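PDB 6WTE: B12-binding domain-containing protein, which binds cobalamin and a [4Fe-4S] cluster and, as the radical SAM methylase TsrM, probably transfers methyl groups by a non-radical route. Local coordinates for residues S195-R200 against V253-S258; G219-K224 against G245-A250; A228-H233 against V347-G352; H233-D238 against P415-G420. All blocks are in the same frame, centred on the assembly; numbering follows the deposited sequence. Where two conformers were deposited one is given.

Contact 1. Residues S195-R200 against V253-S258; sequences SVYRRR and VDEMES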
loop_
_atom_site.group_PDB
_atom_site.type_symbol
_atom_site.label_atom_id
_atom_site.label_comp_id
_atom_site.label_asym_id
_atom_site.label_seq_id
_atom_site.Cartn_x
_atom_site.Cartn_y
_atom_site.Cartn_z
ATOM N N SER A 195 -7.484 -13.090 -16.316
ATOM C CA SER A 195 -6.194 -13.663 -16.671
ATOM C C SER A 195 -5.439 -14.164 -15.449
ATOM O O SER A 195 -5.614 -13.672 -14.330
ATOM C CB SER A 195 -5.319 -12.638 -17.395
ATOM O OG SER A 195 -6.030 -11.987 -18.430
ATOM N N VAL A 196 -4.583 -15.152 -15.686
ATOM C CA VAL A 196 -3.515 -15.485 -14.753
ATOM C C VAL A 196 -2.388 -14.489 -14.986
ATOM O O VAL A 196 -1.900 -14.346 -16.111
ATOM C CB VAL A 196 -3.032 -16.928 -14.957
ATOM C CG1 VAL A 196 -1.814 -17.208 -14.092
ATOM C CG2 VAL A 196 -4.154 -17.916 -14.671
ATOM N N TYR A 197 -1.979 -13.788 -13.937
ATOM C CA TYR A 197 -0.879 -12.841 -14.073
ATOM C C TYR A 197 0.426 -13.628 -14.116
ATOM O O TYR A 197 0.705 -14.421 -13.212
ATOM C CB TYR A 197 -0.883 -11.828 -12.929
ATOM C CG TYR A 197 -2.211 -11.115 -12.714
ATOM C CD1 TYR A 197 -3.090 -10.870 -13.771
ATOM C CD2 TYR A 197 -2.590 -10.702 -11.444
ATOM C CE1 TYR A 197 -4.308 -10.231 -13.557
ATOM C CE2 TYR A 197 -3.787 -10.057 -11.229
ATOM C CZ TYR A 197 -4.646 -9.830 -12.281
ATOM O OH TYR A 197 -5.848 -9.189 -12.038
ATOM N N ARG A 198 1.198 -13.457 -15.186
ATOM C CA ARG A 198 2.407 -14.252 -15.358
ATOM C C ARG A 198 3.506 -13.712 -14.448
ATOM O O ARG A 198 3.827 -12.519 -14.479
ATOM C CB ARG A 198 2.831 -14.272 -16.826
ATOM C CG ARG A 198 1.867 -15.095 -17.685
ATOM C CD ARG A 198 2.327 -15.265 -19.124
ATOM N NE ARG A 198 2.230 -14.024 -19.884
ATOM C CZ ARG A 198 1.147 -13.629 -20.550
ATOM N NH1 ARG A 198 0.054 -14.380 -20.561
ATOM N NH2 ARG A 198 1.164 -12.478 -21.213
ATOM N N ARG A 199 4.047 -14.589 -13.607
ATOM C CA ARG A 199 5.070 -14.235 -12.630
ATOM C C ARG A 199 6.334 -14.983 -13.015
ATOM O O ARG A 199 6.404 -16.207 -12.867
ATOM C CB ARG A 199 4.633 -14.592 -11.209
ATOM C CG ARG A 199 3.171 -14.278 -10.908
ATOM C CD ARG A 199 2.868 -12.768 -10.996
ATOM N NE ARG A 199 3.553 -11.998 -9.961
ATOM C CZ ARG A 199 3.197 -11.990 -8.678
ATOM N NH1 ARG A 199 2.163 -12.722 -8.274
ATOM N NH2 ARG A 199 3.874 -11.258 -7.799
ATOM N N ARG A 200 7.323 -14.253 -13.513
ATOM C CA ARG A 200 8.520 -14.854 -14.075
ATOM C C ARG A 200 9.708 -14.620 -13.154
ATOM O O ARG A 200 9.689 -13.744 -12.288
ATOM C CB ARG A 200 8.810 -14.279 -15.469
ATOM C CG ARG A 200 7.708 -14.522 -16.496
ATOM C CD ARG A 200 8.030 -13.786 -17.795
ATOM N NE ARG A 200 7.169 -14.170 -18.913
ATOM C CZ ARG A 200 6.262 -13.376 -19.476
ATOM N NH1 ARG A 200 6.080 -12.139 -19.027
ATOM N NH2 ARG A 200 5.536 -13.816 -20.498
ATOM N N VAL A 253 -5.564 -19.258 -8.144
ATOM C CA VAL A 253 -4.845 -20.425 -7.647
ATOM C C VAL A 253 -3.795 -20.888 -8.657
ATOM O O VAL A 253 -2.714 -21.342 -8.267
ATOM C CB VAL A 253 -5.822 -21.555 -7.268
ATOM C CG1 VAL A 253 -5.059 -22.709 -6.643
ATOM C CG2 VAL A 253 -6.883 -21.032 -6.289
ATOM N N ASP A 254 -4.087 -20.783 -9.963
ATOM C CA ASP A 254 -3.065 -21.057 -10.977
ATOM C C ASP A 254 -1.816 -20.211 -10.745
ATOM O O ASP A 254 -0.684 -20.708 -10.836
ATOM C CB ASP A 254 -3.599 -20.768 -12.387
ATOM C CG ASP A 254 -4.432 -21.900 -12.965
ATOM O OD1 ASP A 254 -4.611 -22.947 -12.305
ATOM O OD2 ASP A 254 -4.894 -21.735 -14.116
ATOM N N GLU A 255 -2.010 -18.921 -10.460
ATOM C CA GLU A 255 -0.884 -18.024 -10.220
ATOM C C GLU A 255 -0.115 -18.409 -8.962
ATOM O O GLU A 255 1.123 -18.422 -8.964
ATOM C CB GLU A 255 -1.388 -16.589 -10.115
ATOM C CG GLU A 255 -0.299 -15.556 -9.932
ATOM C CD GLU A 255 -0.844 -14.145 -10.047
ATOM O OE1 GLU A 255 -1.942 -13.992 -10.620
ATOM O OE2 GLU A 255 -0.183 -13.203 -9.569
ATOM N N MET A 256 -0.834 -18.704 -7.872
ATOM C CA MET A 256 -0.176 -19.155 -6.650
ATOM C C MET A 256 0.594 -20.441 -6.890
ATOM O O MET A 256 1.697 -20.618 -6.366
ATOM C CB MET A 256 -1.205 -19.361 -5.539
ATOM C CG MET A 256 -1.946 -18.098 -5.173
ATOM S SD MET A 256 -3.249 -18.397 -3.970
ATOM C CE MET A 256 -2.277 -18.687 -2.490
ATOM N N GLU A 257 0.022 -21.351 -7.682
ATOM C CA GLU A 257 0.706 -22.600 -7.987
ATOM C C GLU A 257 1.976 -22.336 -8.782
ATOM O O GLU A 257 3.009 -22.968 -8.539
ATOM C CB GLU A 257 -0.232 -23.536 -8.752
ATOM C CG GLU A 257 0.253 -24.970 -8.852
ATOM C CD GLU A 257 -0.757 -25.872 -9.528
ATOM O OE1 GLU A 257 -1.951 -25.820 -9.157
ATOM O OE2 GLU A 257 -0.358 -26.636 -10.429
ATOM N N SER A 258 1.919 -21.384 -9.722
ATOM C CA SER A 258 3.100 -21.028 -10.506
ATOM C C SER A 258 4.197 -20.453 -9.621
ATOM O O SER A 258 5.376 -20.790 -9.783
ATOM C CB SER A 258 2.726 -20.027 -11.600
ATOM O OG SER A 258 3.867 -19.690 -12.376
HETATM O O HOH W 1 2.528 -17.245 -13.438
#

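Contact 2. Residues G219-K224 against G245-A250; sequences GSILTK and GQRELA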
loop_
_atom_site.group_PDB
_atom_site.type_symbol
_atom_site.label_atom_id
_atom_site.label_comp_id
_atom_site.label_asym_id
_atom_site.label_seq_id
_atom_site.Cartn_x
_atom_site.Cartn_y
_atom_site.Cartn_z
ATOM N N GLY A 219 6.322 -13.726 -1.876
ATOM C CA GLY A 219 5.402 -13.789 -2.993
ATOM C C GLY A 219 4.171 -12.950 -2.706
ATOM O O GLY A 219 3.715 -12.844 -1.565
ATOM N N SER A 220 3.664 -12.304 -3.741
ATOM C CA SER A 220 2.450 -11.515 -3.639
ATOM C C SER A 220 1.370 -12.173 -4.484
ATOM O O SER A 220 1.646 -12.691 -5.568
ATOM C CB SER A 220 2.702 -10.082 -4.111
ATOM O OG SER A 220 3.488 -10.098 -5.295
ATOM N N ILE A 221 0.139 -12.166 -3.989
ATOM C CA ILE A 221 -0.974 -12.695 -4.766
ATOM C C ILE A 221 -2.188 -11.819 -4.516
ATOM O O ILE A 221 -2.578 -11.594 -3.366
ATOM C CB ILE A 221 -1.283 -14.170 -4.443
ATOM C CG1 ILE A 221 -2.453 -14.660 -5.301
ATOM C CG2 ILE A 221 -1.559 -14.371 -2.954
ATOM C CD1 ILE A 221 -2.131 -14.741 -6.801
ATOM N N LEU A 222 -2.776 -11.323 -5.595
ATOM C CA LEU A 222 -4.003 -10.551 -5.541
ATOM C C LEU A 222 -5.181 -11.484 -5.775
ATOM O O LEU A 222 -5.152 -12.303 -6.697
ATOM C CB LEU A 222 -3.978 -9.457 -6.607
ATOM C CG LEU A 222 -5.256 -8.634 -6.731
ATOM C CD1 LEU A 222 -5.445 -7.794 -5.482
ATOM C CD2 LEU A 222 -5.181 -7.759 -7.980
ATOM N N THR A 223 -6.212 -11.373 -4.938
ATOM C CA THR A 223 -7.426 -12.147 -5.172
ATOM C C THR A 223 -8.613 -11.290 -5.581
ATOM O O THR A 223 -9.503 -11.778 -6.286
ATOM C CB THR A 223 -7.792 -12.982 -3.929
ATOM O OG1 THR A 223 -8.618 -12.226 -3.031
ATOM C CG2 THR A 223 -6.530 -13.444 -3.196
ATOM N N LYS A 224 -8.622 -10.017 -5.206
ATOM C CA LYS A 224 -9.730 -9.131 -5.534
ATOM C C LYS A 224 -9.281 -7.690 -5.342
ATOM O O LYS A 224 -8.565 -7.382 -4.386
ATOM C CB LYS A 224 -10.956 -9.434 -4.661
ATOM C CG LYS A 224 -10.680 -9.350 -3.165
ATOM C CD LYS A 224 -11.519 -10.352 -2.381
ATOM C CE LYS A 224 -11.089 -10.396 -0.922
ATOM N NZ LYS A 224 -11.690 -11.550 -0.192
ATOM N N GLY A 245 -13.659 -6.047 -7.407
ATOM C CA GLY A 245 -13.409 -6.705 -8.673
ATOM C C GLY A 245 -12.750 -8.035 -8.373
ATOM O O GLY A 245 -11.538 -8.091 -8.160
ATOM N N GLN A 246 -13.549 -9.100 -8.304
ATOM C CA GLN A 246 -13.059 -10.407 -7.887
ATOM C C GLN A 246 -12.405 -11.122 -9.059
ATOM O O GLN A 246 -12.983 -11.203 -10.146
ATOM C CB GLN A 246 -14.208 -11.259 -7.347
ATOM C CG GLN A 246 -14.919 -10.687 -6.134
ATOM C CD GLN A 246 -16.088 -11.548 -5.692
ATOM O OE1 GLN A 246 -16.515 -12.451 -6.412
ATOM N NE2 GLN A 246 -16.613 -11.270 -4.505
ATOM N N ARG A 247 -11.214 -11.665 -8.831
ATOM C CA ARG A 247 -10.566 -12.462 -9.859
ATOM C C ARG A 247 -11.162 -13.862 -9.898
ATOM O O ARG A 247 -11.635 -14.391 -8.883
ATOM C CB ARG A 247 -9.062 -12.559 -9.614
ATOM C CG ARG A 247 -8.320 -11.240 -9.619
ATOM C CD ARG A 247 -6.839 -11.488 -9.406
ATOM N NE ARG A 247 -6.274 -12.295 -10.490
ATOM C CZ ARG A 247 -5.098 -12.915 -10.436
ATOM N NH1 ARG A 247 -4.345 -12.825 -9.348
ATOM N NH2 ARG A 247 -4.674 -13.623 -11.477
ATOM N N GLU A 248 -11.125 -14.463 -11.084
ATOM C CA GLU A 248 -11.524 -15.858 -11.236
ATOM C C GLU A 248 -10.726 -16.739 -10.287
ATOM O O GLU A 248 -9.496 -16.662 -10.237
ATOM C CB GLU A 248 -11.303 -16.314 -12.682
ATOM C CG GLU A 248 -12.201 -15.667 -13.733
ATOM C CD GLU A 248 -13.640 -16.173 -13.712
ATOM O OE1 GLU A 248 -14.232 -16.320 -12.622
ATOM O OE2 GLU A 248 -14.184 -16.427 -14.807
ATOM N N LEU A 249 -11.436 -17.577 -9.531
ATOM C CA LEU A 249 -10.779 -18.396 -8.517
ATOM C C LEU A 249 -9.698 -19.272 -9.136
ATOM O O LEU A 249 -8.586 -19.366 -8.606
ATOM C CB LEU A 249 -11.818 -19.255 -7.799
ATOM C CG LEU A 249 -12.894 -18.475 -7.040
ATOM C CD1 LEU A 249 -14.046 -19.401 -6.676
ATOM C CD2 LEU A 249 -12.311 -17.829 -5.801
ATOM N N ALA A 250 -9.997 -19.894 -10.277
ATOM C CA ALA A 250 -9.017 -20.770 -10.910
ATOM C C ALA A 250 -7.772 -20.005 -11.339
ATOM O O ALA A 250 -6.662 -20.548 -11.279
ATOM C CB ALA A 250 -9.641 -21.476 -12.111
#

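Contact 3. Residues A228-H233 against V347-G352; sequences AYRCSH and VTEKGG. With SF4 (iron/sulfur cluster), chain C; EDO (1,2-ethanediol), chain L.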
loop_
_atom_site.group_PDB
_atom_site.type_symbol
_atom_site.label_atom_id
_atom_site.label_comp_id
_atom_site.label_asym_id
_atom_site.label_seq_id
_atom_site.Cartn_x
_atom_site.Cartn_y
_atom_site.Cartn_z
ATOM N N ALA A 228 -15.027 -2.004 -0.127
ATOM C CA ALA A 228 -16.350 -1.395 -0.075
ATOM C C ALA A 228 -16.620 -0.629 1.211
ATOM O O ALA A 228 -17.676 0.004 1.318
ATOM C CB ALA A 228 -17.432 -2.462 -0.274
ATOM N N TYR A 229 -15.710 -0.653 2.182
ATOM C CA TYR A 229 -15.911 0.131 3.397
ATOM C C TYR A 229 -15.420 1.564 3.157
ATOM O O TYR A 229 -15.108 1.960 2.031
ATOM C CB TYR A 229 -15.244 -0.549 4.589
ATOM C CG TYR A 229 -15.988 -1.787 5.063
ATOM C CD1 TYR A 229 -17.246 -2.097 4.562
ATOM C CD2 TYR A 229 -15.435 -2.639 6.008
ATOM C CE1 TYR A 229 -17.934 -3.222 4.988
ATOM C CE2 TYR A 229 -16.111 -3.767 6.441
ATOM C CZ TYR A 229 -17.358 -4.054 5.928
ATOM O OH TYR A 229 -18.039 -5.171 6.353
ATOM N N ARG A 230 -15.371 2.379 4.207
ATOM C CA ARG A 230 -15.033 3.791 4.028
ATOM C C ARG A 230 -14.350 4.322 5.287
ATOM O O ARG A 230 -14.733 5.356 5.846
ATOM C CB ARG A 230 -16.280 4.602 3.677
ATOM C CG ARG A 230 -16.007 5.988 3.092
ATOM C CD ARG A 230 -15.284 5.915 1.755
ATOM N NE ARG A 230 -16.094 5.302 0.703
ATOM C CZ ARG A 230 -16.894 5.982 -0.114
ATOM N NH1 ARG A 230 -16.999 7.297 0.001
ATOM N NH2 ARG A 230 -17.591 5.347 -1.045
ATOM N N CYS A 231 -13.329 3.609 5.750
ATOM C CA CYS A 231 -12.648 3.996 6.977
ATOM C C CYS A 231 -12.021 5.376 6.822
ATOM O O CYS A 231 -11.437 5.700 5.784
ATOM C CB CYS A 231 -11.592 2.953 7.347
ATOM S SG CYS A 231 -12.308 1.326 7.707
ATOM N N SER A 232 -12.144 6.192 7.870
ATOM C CA SER A 232 -11.865 7.616 7.709
ATOM C C SER A 232 -10.397 7.896 7.417
ATOM O O SER A 232 -10.083 8.940 6.832
ATOM C CB SER A 232 -12.315 8.390 8.952
ATOM O OG SER A 232 -11.481 8.109 10.060
ATOM N N HIS A 233 -9.500 6.981 7.775
ATOM C CA HIS A 233 -8.066 7.183 7.611
ATOM C C HIS A 233 -7.518 6.621 6.309
ATOM O O HIS A 233 -6.329 6.798 6.030
ATOM C CB HIS A 233 -7.318 6.517 8.770
ATOM C CG HIS A 233 -7.345 5.019 8.716
ATOM N ND1 HIS A 233 -8.518 4.296 8.691
ATOM C CD2 HIS A 233 -6.343 4.108 8.654
ATOM C CE1 HIS A 233 -8.238 3.005 8.641
ATOM N NE2 HIS A 233 -6.926 2.864 8.615
ATOM N N VAL A 347 -15.488 2.369 9.681
ATOM C CA VAL A 347 -16.904 2.326 9.348
ATOM C C VAL A 347 -17.114 1.816 7.929
ATOM O O VAL A 347 -16.233 1.900 7.068
ATOM C CB VAL A 347 -17.553 3.704 9.482
ATOM C CG1 VAL A 347 -17.386 4.243 10.886
ATOM C CG2 VAL A 347 -16.901 4.624 8.466
ATOM N N THR A 348 -18.330 1.328 7.690
ATOM C CA THR A 348 -18.812 1.022 6.353
ATOM C C THR A 348 -19.177 2.310 5.619
ATOM O O THR A 348 -19.072 3.416 6.155
ATOM C CB THR A 348 -20.043 0.121 6.410
ATOM O OG1 THR A 348 -21.164 0.892 6.863
ATOM C CG2 THR A 348 -19.823 -1.053 7.356
ATOM N N GLU A 349 -19.647 2.153 4.376
ATOM C CA GLU A 349 -20.139 3.293 3.605
ATOM C C GLU A 349 -21.379 3.912 4.230
ATOM O O GLU A 349 -21.661 5.092 3.993
ATOM C CB GLU A 349 -20.452 2.873 2.173
ATOM C CG GLU A 349 -19.309 3.061 1.206
ATOM C CD GLU A 349 -19.705 2.714 -0.211
ATOM O OE1 GLU A 349 -20.862 2.289 -0.416
ATOM O OE2 GLU A 349 -18.862 2.874 -1.119
ATOM N N LYS A 350 -22.149 3.130 4.982
ATOM C CA LYS A 350 -23.313 3.652 5.685
ATOM C C LYS A 350 -22.939 4.399 6.958
ATOM O O LYS A 350 -23.800 5.068 7.540
ATOM C CB LYS A 350 -24.272 2.509 6.035
ATOM C CG LYS A 350 -24.453 1.464 4.939
ATOM C CD LYS A 350 -25.098 2.031 3.685
ATOM C CE LYS A 350 -26.586 2.281 3.897
ATOM N NZ LYS A 350 -27.265 2.737 2.651
ATOM N N GLY A 351 -21.682 4.312 7.397
ATOM C CA GLY A 351 -21.209 5.047 8.554
ATOM C C GLY A 351 -21.208 4.277 9.858
ATOM O O GLY A 351 -20.814 4.838 10.889
ATOM N N GLY A 352 -21.625 3.017 9.849
ATOM C CA GLY A 352 -21.648 2.227 11.065
ATOM C C GLY A 352 -20.375 1.423 11.249
ATOM O O GLY A 352 -19.691 1.075 10.289
HETATM FE FE1 SF4 C . -11.122 0.142 6.159
HETATM FE FE2 SF4 C . -11.144 -0.932 3.631
HETATM FE FE3 SF4 C . -9.297 -1.793 5.420
HETATM FE FE4 SF4 C . -9.111 0.704 4.401
HETATM S S1 SF4 C . -8.909 -1.242 3.239
HETATM S S2 SF4 C . -8.873 0.111 6.584
HETATM S S3 SF4 C . -11.311 1.274 4.175
HETATM S S4 SF4 C . -11.567 -2.015 5.605
HETATM C C1 EDO L . -16.959 11.000 0.644
HETATM O O1 EDO L . -17.444 12.227 1.201
HETATM C C2 EDO L . -16.001 10.350 1.632
HETATM O O2 EDO L . -16.500 9.050 1.966
HETATM O O HOH W 2 -19.883 -0.319 2.865
HETATM O O HOH W 3 -16.114 2.263 -0.327
#

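Contact 4. Residues H233-D238 against P415-G420; sequences HCVEPD and PYTPMG. With SF4 (iron/sulfur cluster), chain C.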
loop_
_atom_site.group_PDB
_atom_site.type_symbol
_atom_site.label_atom_id
_atom_site.label_comp_id
_atom_site.label_asym_id
_atom_site.label_seq_id
_atom_site.Cartn_x
_atom_site.Cartn_y
_atom_site.Cartn_z
ATOM N N HIS A 233 -9.500 6.981 7.775
ATOM C CA HIS A 233 -8.066 7.183 7.611
ATOM C C HIS A 233 -7.518 6.621 6.309
ATOM O O HIS A 233 -6.329 6.798 6.030
ATOM C CB HIS A 233 -7.318 6.517 8.770
ATOM C CG HIS A 233 -7.345 5.019 8.716
ATOM N ND1 HIS A 233 -8.518 4.296 8.691
ATOM C CD2 HIS A 233 -6.343 4.108 8.654
ATOM C CE1 HIS A 233 -8.238 3.005 8.641
ATOM N NE2 HIS A 233 -6.926 2.864 8.615
ATOM N N CYS A 234 -8.340 5.952 5.509
ATOM C CA CYS A 234 -7.842 4.996 4.531
ATOM C C CYS A 234 -7.992 5.508 3.106
ATOM O O CYS A 234 -9.082 5.927 2.704
ATOM C CB CYS A 234 -8.571 3.663 4.670
ATOM S SG CYS A 234 -7.792 2.411 3.676
ATOM N N VAL A 235 -6.904 5.413 2.335
ATOM C CA VAL A 235 -6.891 5.840 0.936
ATOM C C VAL A 235 -7.422 4.797 -0.030
ATOM O O VAL A 235 -7.628 5.115 -1.206
ATOM C CB VAL A 235 -5.467 6.181 0.462
ATOM C CG1 VAL A 235 -4.876 7.315 1.294
ATOM C CG2 VAL A 235 -4.571 4.934 0.536
ATOM N N GLU A 236 -7.644 3.561 0.417
ATOM C CA GLU A 236 -7.806 2.469 -0.540
ATOM C C GLU A 236 -9.170 2.426 -1.225
ATOM O O GLU A 236 -9.224 2.082 -2.413
ATOM C CB GLU A 236 -7.499 1.122 0.136
ATOM C CG GLU A 236 -6.088 1.102 0.709
ATOM C CD GLU A 236 -5.563 -0.276 1.025
ATOM O OE1 GLU A 236 -6.039 -1.272 0.424
ATOM O OE2 GLU A 236 -4.653 -0.355 1.880
ATOM N N PRO A 237 -10.291 2.728 -0.555
ATOM C CA PRO A 237 -11.549 2.789 -1.319
ATOM C C PRO A 237 -11.446 3.720 -2.516
ATOM O O PRO A 237 -11.888 3.372 -3.616
ATOM C CB PRO A 237 -12.568 3.269 -0.280
ATOM C CG PRO A 237 -12.043 2.721 1.007
ATOM C CD PRO A 237 -10.540 2.831 0.898
ATOM N N ASP A 238 -10.831 4.885 -2.346
ATOM C CA ASP A 238 -10.703 5.788 -3.481
ATOM C C ASP A 238 -9.617 5.330 -4.445
ATOM O O ASP A 238 -9.827 5.304 -5.662
ATOM C CB ASP A 238 -10.393 7.202 -3.021
ATOM C CG ASP A 238 -10.006 8.086 -4.178
ATOM O OD1 ASP A 238 -10.894 8.368 -5.002
ATOM O OD2 ASP A 238 -8.819 8.453 -4.288
ATOM N N PRO A 415 -5.973 13.377 0.228
ATOM C CA PRO A 415 -7.150 14.157 -0.196
ATOM C C PRO A 415 -8.441 13.360 -0.242
ATOM O O PRO A 415 -9.508 13.917 0.043
ATOM C CB PRO A 415 -6.749 14.668 -1.589
ATOM C CG PRO A 415 -5.643 13.750 -2.033
ATOM C CD PRO A 415 -4.902 13.408 -0.788
ATOM N N TYR A 416 -8.390 12.080 -0.595
ATOM C CA TYR A 416 -9.624 11.323 -0.752
ATOM C C TYR A 416 -9.777 10.325 0.382
ATOM O O TYR A 416 -10.007 9.133 0.162
ATOM C CB TYR A 416 -9.653 10.648 -2.120
ATOM C CG TYR A 416 -9.439 11.670 -3.200
ATOM C CD1 TYR A 416 -10.402 12.635 -3.451
ATOM C CD2 TYR A 416 -8.255 11.709 -3.930
ATOM C CE1 TYR A 416 -10.215 13.602 -4.421
ATOM C CE2 TYR A 416 -8.053 12.676 -4.914
ATOM C CZ TYR A 416 -9.039 13.621 -5.146
ATOM O OH TYR A 416 -8.869 14.586 -6.107
ATOM N N THR A 417 -9.624 10.820 1.599
ATOM C CA THR A 417 -9.979 10.096 2.798
ATOM C C THR A 417 -10.990 10.926 3.571
ATOM O O THR A 417 -10.955 12.159 3.510
ATOM C CB THR A 417 -8.765 9.815 3.689
ATOM O OG1 THR A 417 -8.242 11.051 4.197
ATOM C CG2 THR A 417 -7.679 9.085 2.905
ATOM N N PRO A 418 -11.927 10.290 4.268
ATOM C CA PRO A 418 -12.878 11.073 5.064
ATOM C C PRO A 418 -12.191 12.031 6.026
ATOM O O PRO A 418 -12.668 13.161 6.204
ATOM C CB PRO A 418 -13.689 9.987 5.787
ATOM C CG PRO A 418 -13.638 8.812 4.845
ATOM C CD PRO A 418 -12.262 8.851 4.248
ATOM N N MET A 419 -11.057 11.626 6.613
ATOM C CA MET A 419 -10.309 12.513 7.502
ATOM C C MET A 419 -9.796 13.736 6.754
ATOM O O MET A 419 -9.974 14.871 7.205
ATOM C CB MET A 419 -9.140 11.767 8.150
ATOM C CG MET A 419 -9.514 10.942 9.375
ATOM S SD MET A 419 -9.913 11.990 10.785
ATOM C CE MET A 419 -8.282 12.530 11.304
ATOM N N GLY A 420 -9.133 13.522 5.614
ATOM C CA GLY A 420 -8.628 14.657 4.858
ATOM C C GLY A 420 -9.736 15.592 4.410
ATOM O O GLY A 420 -9.600 16.814 4.486
HETATM FE FE1 SF4 C . -11.122 0.142 6.159
HETATM FE FE2 SF4 C . -11.144 -0.932 3.631
HETATM FE FE3 SF4 C . -9.297 -1.793 5.420
HETATM FE FE4 SF4 C . -9.111 0.704 4.401
HETATM S S1 SF4 C . -8.909 -1.242 3.239
HETATM S S2 SF4 C . -8.873 0.111 6.584
HETATM S S3 SF4 C . -11.311 1.274 4.175
HETATM S S4 SF4 C . -11.567 -2.015 5.605
HETATM O O HOH W 4 -5.580 10.092 5.493
HETATM O O HOH W 5 -10.410 6.342 0.328
#

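Contact 1. Residues S195-R200 against V253-S258
Glu-255 OE2 is gripped by Arg-199 NH1 at 2.7 Å, a salt bridge that uses the oxygen's anti lone pair, and also takes a bond from the hydroxyl of Tyr-20. The guanidinium stands nearly square to the carboxylate, their planes 87° apart, so a single N-H makes the bond. Bends at both middle torsions of Arg-199 fold its chain back, and its CD packs 3.4 Å from Glu-255 OE2. Glu-255 OE1 receives a weak bond of 3.3 Å from Tyr-197 N and a salt bridge from Arg-247. Glu-255 reaches the loop because its chain leaves the helix with CG opposite the backbone N (chi1 -177°) and stays extended. Beside it, both methyls of Val-196 straddle the helix surface, CG2 on Asp-254 CB at 3.7 Å and CG1 by Glu-255 CB. A water joins Arg-199 N to Ser-258 OG. Arg-199 NE pairs with Asp-23 of helix 20-31. Two arginines on one buried carboxylate would probably keep Glu-255 ionised, tying loop 195-200 to helix 249-261 of the radical SAM core.

Contact 2. Residues G219-K224 against G245-A250
Gly-245 O lies 3.4 Å from Lys-224 CA, a CA-H...O contact beside the antiparallel, non-hydrogen-bonded pair of Lys-224 with Gln-246. The CG of Gln-246 runs past Lys-224 CB on the same face of this two-stranded ladder, and the polar ends then part: the amide reaches Ser-277, while in one of its two conformers the ammonium goes to the carbonyls of Phe-274 and Leu-276. At Arg-247 the backbone N donates to Thr-223 O at 3.1 Å, a fairly straight bond of 162°. The ladder lies just past the end of strand 219-221, the first of the parallel strands of the TIM-barrel-like radical SAM core, and its return leads into helix 249-261, which packs on Ile-221. A bend at the third torsion of Arg-247 (chi3 62°) carries its NH1 to Leu-222 O at 2.8 Å, tilted 19° from the carbonyl plane, with CD 3.3 Å from Leu-222 O. Ile-221 CD1 touches Arg-247 NH1 obliquely at 3.9 Å, while NH2 turns to Glu-255 and to Ser-195 O. A leucine in place of Arg-247 would probably leave Leu-222 O without this donor and Glu-255 without one of its charged mates. Glu-248 then takes the helix's N-cap position.

Contact 3. Residues A228-H233 against V347-G352
Tyr-229 and Thr-348 come within 4.2 Å at their CA atoms, and Arg-230 N donates to Val-347 O at 3.0 Å, just before a type I turn from Thr-348 to Gly-351. Thr-348 CG2 sits over one face of the Tyr-229 ring, 4.1 Å from its centroid, a CH-pi contact for which a methyl is apt. Val-347 CG2 packs on Arg-230 O. Arg-230, bent at its second and third torsions, brings NH2 to Glu-349 OE2 at 2.8 Å; in this salt bridge NH2 comes to the carboxylate from above its plane. A water accepts from Arg-230 NE, while Tyr-229 O and Glu-349 OE2 compete for its protons; that carboxylate also pairs with Arg-243. An alanine at Arg-230 is likely to leave Glu-349 with one charged partner fewer and the water without its NE donor. Cys-231 SG, the middle cysteine of the CxxxCxxC motif, binds an iron of the [4Fe-4S] cluster at 2.3 Å. Loop 228-233 runs from strand 224-225 to helix 236-240, with Pro-418 of helix 418-427 against Arg-230.

Contact 4. Residues H233-D238 against P415-G420
The segments run past each other as two loops entering helices, with CA atoms 5.6 Å apart at Val-235 and Thr-417; a water accepts from Asp-238 N and sits 2.8 Å from both Cys-234 O and Tyr-416 O, which compete for its protons. Thr-417 divides its work: CG2 lies 3.5 Å from Cys-234 O and packs alongside Val-235 CG1 at 3.7 Å, while OG1 accepts from Gly-420 N at 3.0 Å as the N-cap of helix 418-427. Asp-238, its CG anti to the backbone N (chi1 169°), sets OD2 obliquely by the Tyr-416 ring, 3.2 Å from Tyr-416 CB. That carboxylate pairs with Lys-126, and the Tyr-416 hydroxyl bonds to Glu-460. Cys-234 SG binds iron at 2.3 Å and also accepts from Glu-236 N, a capping bond tying the ligand to the turn into the next helix. Pro-237 CG touches a cluster sulfide at 3.6 Å, and Glu-236 OE2 hydrogen-bonds to cobalamin. This ends the CxxxCxxC cluster-binding loop characteristic of radical SAM enzymes, here beside the cobalamin.

Overall arrangement
Contacts 3 and 4 share His-233 and both touch the [4Fe-4S] cluster; their centres lie 10 Å apart, and Ser-232 O of contact 3 probably hydrogen-bonds to Met-419 N of contact 4 at 2.9 Å. Contacts 1 and 2, 9 Å apart between centres, form a second pair on helix 249-261: Arg-247 NH2 meets Glu-255 OE1 at 2.9 Å, and Arg-199 NH1 lies 2.8 Å from Ser-220 O. Between the pairs sits cobalamin, touched by Ser-220 of contact 2 and hydrogen-bonded by Glu-236 of contact 4; the nearest atoms of contacts 2 and 4 are about 8 Å apart. Contact 1 is about 31 Å from contact 4 between centres, on the opposite side of the chain's centre. Contact 2 is nested within the loop that contact 1 closes.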